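Local structure of 3-oxoacyl-[acyl-carrier protein] synthase (Thermus thermophilus, 1UB7) at residues V58-R63 against A285-V290; K142-D145 against T151-L154; F217-M222 against R257-L262. The protein probably catalyses the first condensation of fatty acid synthesis, joining acetyl-CoA and malonyl-ACP to give 3-oxobutanoyl-ACP, and works as a homodimer. One frame throughout, in Å; residues are numbered along the deposited sequence.

How the contacts relate
Read from the N terminus, the chain first passes 58-63 on helix 50-64, one half of contact 1, which closes only when helix 281-292 arrives more than 220 residues later. Both other contacts fall within this span, one after the other. Contact 2 closes a tight loop: 142-145, which follows strand 131-138, meets residues 151-154 at helix 149-152. Contact 3 follows, joining helix 211-233 to the end of helix 250-258 across 34 intervening residues. None of the loops cross. The three centres lie 26 to 27 Å apart without touching: contact 1 bridges the two halves of the fold, contact 2 is local, and contact 3 lies within the C-terminal half.

Contact 1 (V58-R63 against A285-V290); sequences VEDLLR and ALKEAV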
ATOM      1  N   VAL A  58      -5.374 -14.078  11.157  1.00 30.38           N
ATOM      2  CA  VAL A  58      -5.121 -13.445  12.443  1.00 32.95           C
ATOM      3  C   VAL A  58      -5.728 -14.279  13.589  1.00 35.84           C
ATOM      4  O   VAL A  58      -5.140 -14.357  14.679  1.00 35.28           O
ATOM      5  CB  VAL A  58      -5.648 -11.989  12.489  1.00 32.32           C
ATOM      6  CG1 VAL A  58      -5.342 -11.381  13.860  1.00 32.49           C
ATOM      7  CG2 VAL A  58      -4.971 -11.159  11.408  1.00 20.39           C
ATOM      8  N   GLU A  59      -6.886 -14.901  13.357  1.00 31.43           N
ATOM      9  CA  GLU A  59      -7.492 -15.752  14.395  1.00 33.57           C
ATOM     10  C   GLU A  59      -6.537 -16.890  14.745  1.00 30.59           C
ATOM     11  O   GLU A  59      -6.379 -17.252  15.910  1.00 34.07           O
ATOM     12  CB  GLU A  59      -8.827 -16.340  13.927  1.00 26.04           C
ATOM     13  CG  GLU A  59      -9.963 -15.356  13.987  1.00 23.82           C
ATOM     14  CD  GLU A  59     -11.159 -15.795  13.176  1.00 30.78           C
ATOM     15  OE1 GLU A  59     -11.087 -16.867  12.541  1.00 36.48           O
ATOM     16  OE2 GLU A  59     -12.174 -15.060  13.166  1.00 35.79           O
ATOM     17  N   ASP A  60      -5.893 -17.453  13.731  1.00 30.38           N
ATOM     18  CA  ASP A  60      -4.969 -18.535  13.967  1.00 27.57           C
ATOM     19  C   ASP A  60      -3.815 -17.990  14.819  1.00 28.58           C
ATOM     20  O   ASP A  60      -3.351 -18.649  15.752  1.00 32.14           O
ATOM     21  CB  ASP A  60      -4.457 -19.095  12.628  1.00 29.34           C
ATOM     22  CG  ASP A  60      -3.518 -20.270  12.820  1.00 30.88           C
ATOM     23  OD1 ASP A  60      -3.922 -21.254  13.491  1.00 30.02           O
ATOM     24  OD2 ASP A  60      -2.376 -20.208  12.317  1.00 31.24           O
ATOM     25  N   LEU A  61      -3.354 -16.787  14.484  1.00 28.70           N
ATOM     26  CA  LEU A  61      -2.278 -16.117  15.223  1.00 29.54           C
ATOM     27  C   LEU A  61      -2.698 -15.997  16.695  1.00 29.31           C
ATOM     28  O   LEU A  61      -1.914 -16.256  17.606  1.00 32.10           O
ATOM     29  CB  LEU A  61      -2.026 -14.717  14.622  1.00 27.19           C
ATOM     30  CG  LEU A  61      -0.879 -13.879  15.211  1.00 39.18           C
ATOM     31  CD1 LEU A  61      -0.332 -12.938  14.136  1.00 27.47           C
ATOM     32  CD2 LEU A  61      -1.357 -13.088  16.446  1.00 19.40           C
ATOM     33  N   LEU A  62      -3.950 -15.612  16.915  1.00 28.61           N
ATOM     34  CA  LEU A  62      -4.483 -15.483  18.252  1.00 30.98           C
ATOM     35  C   LEU A  62      -4.659 -16.825  18.977  1.00 34.37           C
ATOM     36  O   LEU A  62      -4.497 -16.887  20.195  1.00 37.88           O
ATOM     37  CB  LEU A  62      -5.791 -14.699  18.198  1.00 30.63           C
ATOM     38  CG  LEU A  62      -5.521 -13.205  17.995  1.00 32.01           C
ATOM     39  CD1 LEU A  62      -6.824 -12.448  18.070  1.00 31.15           C
ATOM     40  CD2 LEU A  62      -4.547 -12.690  19.073  1.00 28.58           C
ATOM     41  N   ARG A  63      -4.983 -17.897  18.256  1.00 36.15           N
ATOM     42  CA  ARG A  63      -5.114 -19.205  18.914  1.00 35.22           C
ATOM     43  C   ARG A  63      -3.740 -19.634  19.415  1.00 34.47           C
ATOM     44  O   ARG A  63      -3.603 -20.099  20.543  1.00 32.45           O
ATOM     45  CB  ARG A  63      -5.662 -20.273  17.958  1.00 37.63           C
ATOM     46  CG  ARG A  63      -7.186 -20.310  17.862  1.00 50.77           C
ATOM     47  CD  ARG A  63      -7.782 -21.555  18.540  1.00 64.28           C
ATOM     48  NE  ARG A  63      -7.256 -21.787  19.890  1.00 69.16           N
ATOM     49  CZ  ARG A  63      -7.544 -22.848  20.647  1.00 66.07           C
ATOM     50  NH1 ARG A  63      -8.366 -23.797  20.207  1.00 65.52           N
ATOM     51  NH2 ARG A  63      -6.982 -22.976  21.840  1.00 58.35           N
ATOM     52  N   ALA A 285       4.567 -20.881   5.024  1.00 30.90           N
ATOM     53  CA  ALA A 285       5.735 -21.742   5.168  1.00 37.62           C
ATOM     54  C   ALA A 285       6.389 -21.614   6.542  1.00 40.79           C
ATOM     55  O   ALA A 285       6.734 -22.622   7.162  1.00 43.62           O
ATOM     56  CB  ALA A 285       6.766 -21.431   4.068  1.00 32.73           C
ATOM     57  N   LEU A 286       6.572 -20.386   7.019  1.00 41.07           N
ATOM     58  CA  LEU A 286       7.188 -20.191   8.334  1.00 39.59           C
ATOM     59  C   LEU A 286       6.409 -20.921   9.422  1.00 37.61           C
ATOM     60  O   LEU A 286       7.000 -21.504  10.338  1.00 35.28           O
ATOM     61  CB  LEU A 286       7.252 -18.707   8.692  1.00 37.00           C
ATOM     62  CG  LEU A 286       8.231 -17.875   7.878  1.00 36.95           C
ATOM     63  CD1 LEU A 286       7.960 -16.406   8.113  1.00 36.06           C
ATOM     64  CD2 LEU A 286       9.647 -18.248   8.257  1.00 35.01           C
ATOM     65  N   LYS A 287       5.082 -20.874   9.315  1.00 36.67           N
ATOM     66  CA  LYS A 287       4.207 -21.518  10.290  1.00 40.07           C
ATOM     67  C   LYS A 287       4.497 -23.012  10.380  1.00 42.67           C
ATOM     68  O   LYS A 287       4.651 -23.546  11.482  1.00 42.03           O
ATOM     69  CB  LYS A 287       2.731 -21.309   9.931  1.00 35.08           C
ATOM     70  CG  LYS A 287       1.785 -22.008  10.904  1.00 33.98           C
ATOM     71  CD  LYS A 287       0.357 -22.056  10.380  1.00 33.59           C
ATOM     72  CE  LYS A 287      -0.557 -22.789  11.350  1.00 27.62           C
ATOM     73  NZ  LYS A 287      -1.960 -22.706  10.896  1.00 25.92           N
ATOM     74  N   GLU A 288       4.573 -23.685   9.230  1.00 43.35           N
ATOM     75  CA  GLU A 288       4.867 -25.119   9.224  1.00 48.36           C
ATOM     76  C   GLU A 288       6.262 -25.407   9.814  1.00 44.97           C
ATOM     77  O   GLU A 288       6.435 -26.342  10.602  1.00 43.21           O
ATOM     78  CB  GLU A 288       4.773 -25.679   7.805  1.00 43.03           C
ATOM     79  CG  GLU A 288       3.475 -25.315   7.114  1.00 62.55           C
ATOM     80  CD  GLU A 288       3.119 -26.260   5.978  1.00 67.99           C
ATOM     81  OE1 GLU A 288       4.032 -26.680   5.232  1.00 67.93           O
ATOM     82  OE2 GLU A 288       1.916 -26.571   5.828  1.00 71.07           O
ATOM     83  N   ALA A 289       7.243 -24.589   9.442  1.00 35.90           N
ATOM     84  CA  ALA A 289       8.600 -24.754   9.935  1.00 33.29           C
ATOM     85  C   ALA A 289       8.667 -24.560  11.446  1.00 41.41           C
ATOM     86  O   ALA A 289       9.388 -25.277  12.148  1.00 43.31           O
ATOM     87  CB  ALA A 289       9.531 -23.774   9.247  1.00 33.78           C
ATOM     88  N   VAL A 290       7.929 -23.581  11.953  1.00 38.33           N
ATOM     89  CA  VAL A 290       7.937 -23.346  13.385  1.00 36.97           C
ATOM     90  C   VAL A 290       7.374 -24.571  14.077  1.00 39.04           C
ATOM     91  O   VAL A 290       7.984 -25.105  15.007  1.00 39.74           O
ATOM     92  CB  VAL A 290       7.104 -22.100  13.758  1.00 33.01           C
ATOM     93  CG1 VAL A 290       6.797 -22.094  15.242  1.00 30.90           C
ATOM     94  CG2 VAL A 290       7.877 -20.851  13.377  1.00 35.21           C
TER
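Asp60 and Lys287 carry this contact alone: each reaches out from its helix toward the other, and the two side chains come from opposite directions to meet between helix 50-64 and helix 281-292. The pair is a hydrogen-bonded salt bridge, with Lys287 NZ 2.9 Å from Asp60 OD2. The carboxylate is gripped asymmetrically, for Asp60 OD1 is 3.6 Å from Lys287 NZ. Nor does the ammonium lie in the carboxylate plane; it approaches OD2 from above, 47° out of it. The torsions account for the reach. In Asp60, CG stands opposite the backbone N (chi1 -178°), which swings the short side chain off the helix toward its partner. Lys287 has the same first torsion (chi1 178°) and stays extended beyond CG, spending its full length on the gap. Its methylenes follow the ammonium in, and Lys287 CE lies 3.3 Å from Asp60 OD2.

Strand 3-10 runs between the helices and supplies further polar partners through Ala9. The backbone N of Ala9 gives a hydrogen bond to Asp60 OD2, and the carbonyl O of Ala9 receives a weak one from Lys287 NZ. Leu61 packs on that strand at Ala6, while Leu286 and Lys287 touch it at Leu7. This is the two-half architecture of the thiolase fold: helix 50-64 also packs on strand 131-138 of one sheet, and helix 281-292 on strand 242-245 of the other.

With only 75 Å² buried and both residues partly exposed, the contact is electrostatic rather than hydrophobic. Asp60 OD2 accepts from both an ammonium and a peptide N-H, a pairing that would be expected to favour the ionised carboxylate and to restrain OD2.

Contact 2 (K142-D145 against T151-L154); sequences KIID and TAVL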
ATOM      1  N   LYS A 142      -9.992 -15.235  -7.521  1.00 44.37           N
ATOM      2  CA  LYS A 142     -11.048 -14.287  -7.865  1.00 49.15           C
ATOM      3  C   LYS A 142     -10.730 -13.454  -9.101  1.00 47.26           C
ATOM      4  O   LYS A 142     -11.614 -12.789  -9.636  1.00 49.12           O
ATOM      5  CB  LYS A 142     -11.316 -13.343  -6.688  1.00 47.68           C
ATOM      6  CG  LYS A 142     -11.435 -14.031  -5.336  1.00 50.61           C
ATOM      7  CD  LYS A 142     -12.736 -14.775  -5.159  1.00 49.18           C
ATOM      8  CE  LYS A 142     -12.831 -15.343  -3.747  1.00 49.56           C
ATOM      9  NZ  LYS A 142     -14.188 -15.867  -3.426  1.00 52.89           N
ATOM     10  N   ILE A 143      -9.472 -13.477  -9.539  1.00 46.78           N
ATOM     11  CA  ILE A 143      -9.042 -12.714 -10.716  1.00 49.36           C
ATOM     12  C   ILE A 143      -8.332 -13.620 -11.716  1.00 51.63           C
ATOM     13  O   ILE A 143      -7.805 -13.166 -12.730  1.00 51.56           O
ATOM     14  CB  ILE A 143      -8.058 -11.569 -10.336  1.00 45.50           C
ATOM     15  CG1 ILE A 143      -6.861 -12.147  -9.574  1.00 44.48           C
ATOM     16  CG2 ILE A 143      -8.767 -10.521  -9.497  1.00 46.87           C
ATOM     17  CD1 ILE A 143      -5.575 -11.351  -9.730  1.00 47.14           C
ATOM     18  N   ILE A 144      -8.313 -14.908 -11.412  1.00 59.63           N
ATOM     19  CA  ILE A 144      -7.658 -15.879 -12.263  1.00 62.10           C
ATOM     20  C   ILE A 144      -8.607 -16.363 -13.356  1.00 66.75           C
ATOM     21  O   ILE A 144      -9.795 -16.584 -13.101  1.00 65.11           O
ATOM     22  CB  ILE A 144      -7.195 -17.081 -11.421  1.00 60.73           C
ATOM     23  CG1 ILE A 144      -6.370 -18.037 -12.274  1.00 66.09           C
ATOM     24  CG2 ILE A 144      -8.400 -17.804 -10.844  1.00 63.31           C
ATOM     25  CD1 ILE A 144      -5.914 -19.262 -11.519  1.00 74.16           C
ATOM     26  N   ASP A 145      -8.092 -16.497 -14.576  1.00 70.98           N
ATOM     27  CA  ASP A 145      -8.902 -17.001 -15.679  1.00 79.07           C
ATOM     28  C   ASP A 145      -8.856 -18.515 -15.578  1.00 79.95           C
ATOM     29  O   ASP A 145      -7.877 -19.142 -15.994  1.00 77.31           O
ATOM     30  CB  ASP A 145      -8.343 -16.577 -17.035  1.00 84.02           C
ATOM     31  CG  ASP A 145      -9.036 -17.284 -18.194  1.00 86.07           C
ATOM     32  OD1 ASP A 145     -10.280 -17.193 -18.293  1.00 84.41           O
ATOM     33  OD2 ASP A 145      -8.339 -17.934 -19.000  1.00 89.11           O
ATOM     34  N   THR A 151      -2.029 -20.054 -16.154  1.00 82.92           N
ATOM     35  CA  THR A 151      -2.298 -19.539 -14.815  1.00 81.26           C
ATOM     36  C   THR A 151      -2.991 -20.539 -13.889  1.00 79.79           C
ATOM     37  O   THR A 151      -2.399 -21.019 -12.920  1.00 78.24           O
ATOM     38  CB  THR A 151      -3.171 -18.263 -14.890  1.00 81.37           C
ATOM     39  OG1 THR A 151      -4.403 -18.563 -15.560  1.00 79.34           O
ATOM     40  CG2 THR A 151      -2.455 -17.174 -15.657  1.00 77.84           C
ATOM     41  N   ALA A 152      -4.251 -20.827 -14.207  1.00 76.09           N
ATOM     42  CA  ALA A 152      -5.112 -21.737 -13.454  1.00 72.42           C
ATOM     43  C   ALA A 152      -4.447 -22.724 -12.487  1.00 69.14           C
ATOM     44  O   ALA A 152      -4.846 -22.835 -11.328  1.00 66.91           O
ATOM     45  CB  ALA A 152      -6.012 -22.498 -14.425  1.00 71.16           C
ATOM     46  N   VAL A 153      -3.435 -23.436 -12.957  1.00 66.37           N
ATOM     47  CA  VAL A 153      -2.774 -24.431 -12.123  1.00 66.63           C
ATOM     48  C   VAL A 153      -1.709 -23.879 -11.172  1.00 66.99           C
ATOM     49  O   VAL A 153      -1.212 -24.606 -10.309  1.00 63.37           O
ATOM     50  CB  VAL A 153      -2.117 -25.512 -13.011  1.00 65.90           C
ATOM     51  CG1 VAL A 153      -3.152 -26.100 -13.965  1.00 64.65           C
ATOM     52  CG2 VAL A 153      -0.953 -24.906 -13.792  1.00 60.70           C
ATOM     53  N   LEU A 154      -1.371 -22.603 -11.318  1.00 64.60           N
ATOM     54  CA  LEU A 154      -0.331 -21.992 -10.500  1.00 65.94           C
ATOM     55  C   LEU A 154      -0.710 -21.381  -9.170  1.00 64.45           C
ATOM     56  O   LEU A 154       0.019 -21.507  -8.192  1.00 67.54           O
ATOM     57  CB  LEU A 154       0.391 -20.904 -11.295  1.00 66.90           C
ATOM     58  CG  LEU A 154       1.276 -21.306 -12.471  1.00 72.58           C
ATOM     59  CD1 LEU A 154       1.842 -20.041 -13.100  1.00 67.20           C
ATOM     60  CD2 LEU A 154       2.400 -22.232 -12.000  1.00 68.72           C
TER
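Ile144 reaches across to Thr151 and Ala152 in a buried loop of the thiolase fold, where the chain leaves strand 131-138 and turns into the short helix 149-152. From CB the long branch sets out with CG1 opposite the backbone N (chi1 -174°), passing Thr151 in the contrary direction. CG1 meets the Thr151 hydroxyl, 3.9 Å from OG1, and lies 4.0 Å from the backbone N of Ala152. One bond further, CD1 presses on the Ala152 backbone, tighter than usual van der Waals contact, and the methyl Ala152 CB lies 4.4 Å from CD1.

The hydroxyl beside this branch is held by a hydrogen bond from Thr151 OG1 to the carbonyl O of Asp148. Asp145 O is also near, 3.5 Å from Thr151 OG1, but makes no hydrogen bond with it. An alanine in place of Ile144 would lose CG1 and CD1, and is likely to leave the Ala152 backbone and the flank of the Thr151 hydroxyl without their apolar cover.

Nearby, the backbone of Leu154 hydrogen-bonds to that of Asn276, a predicted active-site residue whose side chain is about 9 Å from that of Ile144. Ile143 packs on Phe86 of the second subunit, so the loop adjoins the dimer interface. The closest approach of the contact is Ile144 CD1 to Ala152 CA, at 3.2 Å.

Contact 3 (F217-M222 against R257-L262); sequences FAVRVM and RERLGL
Arg259 meets Val219 and Arg220 on helix 211-233, reaching them from the turn that ends helix 250-258. Before it in the chain, Arg257 points away from that helix and folds back on its own segment: its NH1 donates a 2.7 Å hydrogen bond to Leu262 O. The C=O...N angle of 168° puts the donor almost in line with the carbonyl. The other terminal nitrogen, Arg257 NH2, forms a salt bridge with Asp254, and the group makes a cation-pi contact with Trp264.

At Glu258 the backbone enters a type I turn, closed by Gly261 N bonding to Glu258 O at 2.8 Å. Arg259, in the turn, carries the contact. Its chain runs extended from CG to NE, which lays the guanidinium against the helix; Val219 CG1 sits over one face, offset to the rim, 4.1 Å from Arg259 NH1. Arg220 comes in differently, at the edge and near the plane, with its CG 3.6 Å from Arg259 NH1. The two guanidinium planes are 25° apart, and Arg220 NE lies 4.7 Å from Arg259 NH2, a like-charge approach that solvent would probably screen, since both residues are exposed.

In the thiolase fold these helices belong to the C-terminal half: Met222 of the first touches Ile252 and Ala256 of the second, and Phe306 of strand 300-307 packs against Phe217, Ala218, Val221 and Met222.

Leu260 then turns back to helix 211-233, packing on Asn223, Thr226 and Leu227 as well as on Phe243 of strand 242-245. Gly261 has positive phi, and with the weak bond from Leu262 N to Arg257 O (3.4 Å) the turn forms a Schellman motif at the helix end. Leu262, buried, packs on Phe243.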
ATOM      1  N   PHE A 217      14.233 -14.282 -14.193  1.00 71.84           N
ATOM      2  CA  PHE A 217      14.268 -13.247 -13.154  1.00 68.95           C
ATOM      3  C   PHE A 217      14.382 -13.837 -11.740  1.00 64.74           C
ATOM      4  O   PHE A 217      15.354 -13.585 -11.018  1.00 61.24           O
ATOM      5  CB  PHE A 217      12.994 -12.385 -13.261  1.00 70.78           C
ATOM      6  CG  PHE A 217      12.789 -11.435 -12.106  1.00 72.32           C
ATOM      7  CD1 PHE A 217      13.682 -10.390 -11.872  1.00 69.99           C
ATOM      8  CD2 PHE A 217      11.707 -11.598 -11.242  1.00 67.60           C
ATOM      9  CE1 PHE A 217      13.499  -9.521 -10.794  1.00 72.58           C
ATOM     10  CE2 PHE A 217      11.514 -10.742 -10.164  1.00 69.28           C
ATOM     11  CZ  PHE A 217      12.411  -9.700  -9.936  1.00 73.32           C
ATOM     12  N   ALA A 218      13.378 -14.618 -11.355  1.00 62.09           N
ATOM     13  CA  ALA A 218      13.337 -15.242 -10.035  1.00 64.25           C
ATOM     14  C   ALA A 218      14.683 -15.847  -9.668  1.00 65.05           C
ATOM     15  O   ALA A 218      15.283 -15.495  -8.645  1.00 62.43           O
ATOM     16  CB  ALA A 218      12.257 -16.326 -10.000  1.00 58.77           C
ATOM     17  N   VAL A 219      15.150 -16.749 -10.525  1.00 65.26           N
ATOM     18  CA  VAL A 219      16.409 -17.447 -10.324  1.00 63.01           C
ATOM     19  C   VAL A 219      17.585 -16.529  -9.983  1.00 62.99           C
ATOM     20  O   VAL A 219      18.246 -16.719  -8.960  1.00 58.47           O
ATOM     21  CB  VAL A 219      16.746 -18.303 -11.570  1.00 66.77           C
ATOM     22  CG1 VAL A 219      18.058 -19.033 -11.361  1.00 65.29           C
ATOM     23  CG2 VAL A 219      15.618 -19.311 -11.826  1.00 62.02           C
ATOM     24  N   ARG A 220      17.839 -15.533 -10.828  1.00 63.39           N
ATOM     25  CA  ARG A 220      18.945 -14.613 -10.596  1.00 70.72           C
ATOM     26  C   ARG A 220      18.707 -13.672  -9.427  1.00 71.76           C
ATOM     27  O   ARG A 220      19.606 -13.426  -8.613  1.00 66.68           O
ATOM     28  CB  ARG A 220      19.227 -13.799 -11.858  1.00 77.70           C
ATOM     29  CG  ARG A 220      19.905 -14.612 -12.949  1.00 91.59           C
ATOM     30  CD  ARG A 220      19.980 -13.853 -14.258  1.00 96.55           C
ATOM     31  NE  ARG A 220      20.576 -14.668 -15.308  1.00100.66           N
ATOM     32  CZ  ARG A 220      20.395 -14.452 -16.606  1.00106.32           C
ATOM     33  NH1 ARG A 220      19.632 -13.444 -17.011  1.00106.43           N
ATOM     34  NH2 ARG A 220      20.974 -15.246 -17.498  1.00108.32           N
ATOM     35  N   VAL A 221      17.494 -13.145  -9.337  1.00 72.27           N
ATOM     36  CA  VAL A 221      17.181 -12.232  -8.254  1.00 72.73           C
ATOM     37  C   VAL A 221      17.227 -12.975  -6.917  1.00 71.24           C
ATOM     38  O   VAL A 221      17.989 -12.603  -6.018  1.00 66.19           O
ATOM     39  CB  VAL A 221      15.791 -11.547  -8.480  1.00 74.07           C
ATOM     40  CG1 VAL A 221      14.735 -12.086  -7.517  1.00 70.78           C
ATOM     41  CG2 VAL A 221      15.937 -10.043  -8.332  1.00 72.52           C
ATOM     42  N   MET A 222      16.441 -14.041  -6.796  1.00 73.20           N
ATOM     43  CA  MET A 222      16.403 -14.813  -5.560  1.00 76.59           C
ATOM     44  C   MET A 222      17.802 -15.063  -5.020  1.00 77.39           C
ATOM     45  O   MET A 222      18.053 -14.933  -3.821  1.00 73.86           O
ATOM     46  CB  MET A 222      15.702 -16.152  -5.782  1.00 76.16           C
ATOM     47  CG  MET A 222      14.211 -16.122  -5.529  1.00 82.09           C
ATOM     48  SD  MET A 222      13.452 -17.718  -5.848  1.00 91.23           S
ATOM     49  CE  MET A 222      14.189 -18.738  -4.526  1.00 85.84           C
ATOM     50  N   ARG A 257      18.329 -23.047  -4.978  1.00 80.28           N
ATOM     51  CA  ARG A 257      18.994 -23.712  -3.863  1.00 82.82           C
ATOM     52  C   ARG A 257      20.353 -24.195  -4.330  1.00 85.23           C
ATOM     53  O   ARG A 257      21.379 -23.936  -3.695  1.00 83.94           O
ATOM     54  CB  ARG A 257      18.179 -24.907  -3.381  1.00 83.65           C
ATOM     55  CG  ARG A 257      18.894 -25.736  -2.332  1.00 82.18           C
ATOM     56  CD  ARG A 257      18.094 -26.973  -1.987  1.00 87.86           C
ATOM     57  NE  ARG A 257      17.715 -27.717  -3.183  1.00 94.18           N
ATOM     58  CZ  ARG A 257      18.579 -28.234  -4.051  1.00 98.87           C
ATOM     59  NH1 ARG A 257      19.887 -28.092  -3.863  1.00 98.19           N
ATOM     60  NH2 ARG A 257      18.132 -28.893  -5.110  1.00 97.94           N
ATOM     61  N   GLU A 258      20.342 -24.914  -5.446  1.00 86.16           N
ATOM     62  CA  GLU A 258      21.565 -25.432  -6.030  1.00 88.19           C
ATOM     63  C   GLU A 258      22.550 -24.278  -6.135  1.00 87.55           C
ATOM     64  O   GLU A 258      23.652 -24.340  -5.592  1.00 88.73           O
ATOM     65  CB  GLU A 258      21.264 -26.021  -7.405  1.00 92.08           C
ATOM     66  CG  GLU A 258      20.205 -27.114  -7.356  1.00 99.33           C
ATOM     67  CD  GLU A 258      19.818 -27.627  -8.729  1.00103.02           C
ATOM     68  OE1 GLU A 258      19.391 -26.810  -9.572  1.00105.75           O
ATOM     69  OE2 GLU A 258      19.936 -28.850  -8.965  1.00105.16           O
ATOM     70  N   ARG A 259      22.143 -23.212  -6.814  1.00 85.76           N
ATOM     71  CA  ARG A 259      22.997 -22.042  -6.961  1.00 84.69           C
ATOM     72  C   ARG A 259      23.534 -21.512  -5.623  1.00 83.24           C
ATOM     73  O   ARG A 259      24.315 -20.562  -5.602  1.00 80.95           O
ATOM     74  CB  ARG A 259      22.243 -20.919  -7.679  1.00 86.62           C
ATOM     75  CG  ARG A 259      22.359 -20.939  -9.196  1.00 90.10           C
ATOM     76  CD  ARG A 259      22.029 -19.564  -9.786  1.00 91.04           C
ATOM     77  NE  ARG A 259      22.341 -19.485 -11.212  1.00 93.16           N
ATOM     78  CZ  ARG A 259      22.202 -18.387 -11.950  1.00 94.52           C
ATOM     79  NH1 ARG A 259      21.754 -17.268 -11.396  1.00 97.01           N
ATOM     80  NH2 ARG A 259      22.514 -18.407 -13.241  1.00 94.22           N
ATOM     81  N   LEU A 260      23.120 -22.114  -4.511  1.00 81.56           N
ATOM     82  CA  LEU A 260      23.588 -21.669  -3.200  1.00 81.18           C
ATOM     83  C   LEU A 260      24.258 -22.769  -2.378  1.00 81.87           C
ATOM     84  O   LEU A 260      24.651 -22.541  -1.228  1.00 81.71           O
ATOM     85  CB  LEU A 260      22.429 -21.075  -2.402  1.00 81.05           C
ATOM     86  CG  LEU A 260      21.925 -19.712  -2.872  1.00 84.16           C
ATOM     87  CD1 LEU A 260      20.723 -19.292  -2.044  1.00 84.38           C
ATOM     88  CD2 LEU A 260      23.042 -18.688  -2.747  1.00 85.28           C
ATOM     89  N   GLY A 261      24.397 -23.954  -2.972  1.00 80.11           N
ATOM     90  CA  GLY A 261      25.018 -25.067  -2.270  1.00 77.52           C
ATOM     91  C   GLY A 261      24.216 -25.429  -1.035  1.00 77.08           C
ATOM     92  O   GLY A 261      24.736 -25.426   0.090  1.00 75.38           O
ATOM     93  N   LEU A 262      22.943 -25.753  -1.251  1.00 73.86           N
ATOM     94  CA  LEU A 262      22.044 -26.084  -0.155  1.00 70.55           C
ATOM     95  C   LEU A 262      21.275 -27.390  -0.276  1.00 67.22           C
ATOM     96  O   LEU A 262      20.849 -27.786  -1.365  1.00 62.38           O
ATOM     97  CB  LEU A 262      21.031 -24.953   0.048  1.00 68.38           C
ATOM     98  CG  LEU A 262      21.493 -23.641   0.682  1.00 69.76           C
ATOM     99  CD1 LEU A 262      20.353 -22.633   0.612  1.00 68.77           C
ATOM    100  CD2 LEU A 262      21.922 -23.879   2.136  1.00 66.21           C
TER